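Local structure of EDTA monooxygenase (EDTA-degrading bacterium BNC1, 5DQP) at residues 297-302 with 346-351. The protein probably acts as an FMN-dependent monooxygenase in the breakdown of EDTA, working with a partner flavin reductase. Sequence-based numbering, arbitrary orientation.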
# COMPACT_ATOMS: atom_id res chain seq x y z
N GLU A 297 21.55 -16.15 35.71
CA GLU A 297 21.78 -15.36 36.91
C GLU A 297 21.05 -14.02 36.82
O GLU A 297 20.43 -13.57 37.79
CB GLU A 297 23.29 -15.17 37.16
CG GLU A 297 24.05 -14.40 36.07
CD GLU A 297 24.12 -12.88 36.31
OE1 GLU A 297 23.72 -12.44 37.41
OE2 GLU A 297 24.57 -12.15 35.40
N ALA A 298 21.07 -13.38 35.65
CA ALA A 298 20.29 -12.15 35.49
C ALA A 298 18.83 -12.37 35.88
O ALA A 298 18.23 -11.54 36.58
CB ALA A 298 20.40 -11.65 34.05
N LEU A 299 18.23 -13.48 35.45
CA LEU A 299 16.81 -13.70 35.74
C LEU A 299 16.57 -13.95 37.22
O LEU A 299 15.58 -13.46 37.79
CB LEU A 299 16.30 -14.87 34.90
CG LEU A 299 14.80 -15.15 34.95
CD1 LEU A 299 13.98 -13.92 34.55
CD2 LEU A 299 14.50 -16.33 34.04
N SER A 300 17.45 -14.72 37.87
CA SER A 300 17.22 -15.04 39.28
C SER A 300 17.27 -13.79 40.14
O SER A 300 16.53 -13.67 41.12
CB SER A 300 18.25 -16.06 39.76
OG SER A 300 19.57 -15.52 39.67
N LYS A 301 18.14 -12.85 39.80
CA LYS A 301 18.14 -11.58 40.51
C LYS A 301 16.84 -10.82 40.27
O LYS A 301 16.23 -10.29 41.21
CB LYS A 301 19.36 -10.75 40.10
CG LYS A 301 20.68 -11.51 40.22
CD LYS A 301 21.89 -10.59 40.08
CE LYS A 301 22.16 -10.18 38.65
NZ LYS A 301 23.12 -9.04 38.60
N GLN A 302 16.38 -10.79 39.03
CA GLN A 302 15.16 -10.04 38.75
C GLN A 302 13.98 -10.57 39.54
O GLN A 302 13.08 -9.80 39.92
CB GLN A 302 14.86 -10.05 37.27
CG GLN A 302 15.61 -8.97 36.50
CD GLN A 302 15.32 -9.04 35.02
OE1 GLN A 302 15.20 -10.14 34.47
NE2 GLN A 302 15.17 -7.89 34.37
N LEU A 346 7.88 -25.17 36.39
CA LEU A 346 9.15 -25.01 35.72
C LEU A 346 10.29 -24.80 36.71
O LEU A 346 10.09 -24.33 37.84
CB LEU A 346 9.11 -23.84 34.73
CG LEU A 346 8.10 -23.94 33.58
CD1 LEU A 346 8.20 -22.76 32.65
CD2 LEU A 346 8.22 -25.25 32.76
N SER A 347 11.48 -25.20 36.28
CA SER A 347 12.72 -24.76 36.88
C SER A 347 13.08 -23.38 36.34
O SER A 347 12.49 -22.88 35.38
CB SER A 347 13.85 -25.74 36.57
OG SER A 347 14.13 -25.71 35.19
N LEU A 348 14.08 -22.76 36.96
CA LEU A 348 14.53 -21.46 36.48
C LEU A 348 15.09 -21.55 35.06
O LEU A 348 14.84 -20.68 34.23
CB LEU A 348 15.56 -20.88 37.44
CG LEU A 348 16.08 -19.50 37.08
CD1 LEU A 348 14.93 -18.47 36.95
CD2 LEU A 348 17.11 -19.07 38.13
N ARG A 349 15.88 -22.59 34.79
CA ARG A 349 16.46 -22.77 33.47
C ARG A 349 15.38 -22.91 32.41
O ARG A 349 15.53 -22.40 31.29
CB ARG A 349 17.36 -24.02 33.46
CG ARG A 349 18.23 -24.13 32.21
CD ARG A 349 18.69 -25.57 31.93
NE ARG A 349 19.60 -26.10 32.96
CZ ARG A 349 20.84 -25.67 33.16
NH1 ARG A 349 21.33 -24.68 32.42
NH2 ARG A 349 21.59 -26.21 34.11
N GLN A 350 14.30 -23.62 32.73
CA GLN A 350 13.21 -23.76 31.79
C GLN A 350 12.50 -22.43 31.61
O GLN A 350 12.16 -22.04 30.49
CB GLN A 350 12.23 -24.84 32.25
CG GLN A 350 12.80 -26.26 32.21
CD GLN A 350 11.88 -27.26 32.86
OE1 GLN A 350 11.23 -26.97 33.86
NE2 GLN A 350 11.83 -28.46 32.30
N LEU A 351 12.24 -21.73 32.71
CA LEU A 351 11.54 -20.46 32.63
C LEU A 351 12.30 -19.45 31.77
O LEU A 351 11.68 -18.71 31.00
CB LEU A 351 11.31 -19.92 34.05
CG LEU A 351 10.64 -18.56 34.17
CD1 LEU A 351 9.19 -18.61 33.66
CD2 LEU A 351 10.70 -18.10 35.63
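Leu348 and Leu299 slide past one another in opposite directions, a compact example of two helices joined by interleaved leucines without any hydrogen bond between them. The side chain of Leu348 can be followed outward. Its CB leaves the backbone toward the 297-302 helix, and CG stands anti to the backbone N (chi1 -178°), which carries the fork over to helix 292-303. There the two branches part company. CD1 lies alongside the end of Leu299, 3.6 Å from Leu299 CD2 and 3.9 Å from Leu299 CG. CD2 turns instead to the base of the serine side chain, 3.6 Å from Ser300 CB. The fork thus straddles two consecutive residues of the other helix, and Leu307, from a loop beyond that helix, touches both Ser300 and Leu348. From the far side, Leu299 sends CD2 past the Leu348 tip toward the next turn, where it lies a looser 4.5 Å from Leu351 CG. An alanine in place of Leu348 would probably leave Leu299 CD2 and Ser300 CB without their closest mates across the interface and open a gap between the helices.

The hydrogen bonds of Ser300 and of the Ser347-Gln350 pair stay within their own segments. The hydroxyl of Ser300 turns back to its own helix, where Ser300 OG donates to Glu297 O at 2.8 Å, 22° out of the carbonyl plane; the same oxygen also accepts from Lys301 N, and it is the apolar CB of the serine that meets Leu348. Ahead of Leu348, Ser347 N donates to Gln350 OE1 (3.0 Å) and Gln350 N returns a bond to Ser347 OG (3.2 Å). This capping box starts helix 348-354, which packs through leucines on helix 292-303, with helix 331-344 touching both, in a helical excursion between barrel strands 262-271 and 358-360 of the luciferase-like TIM-barrel fold.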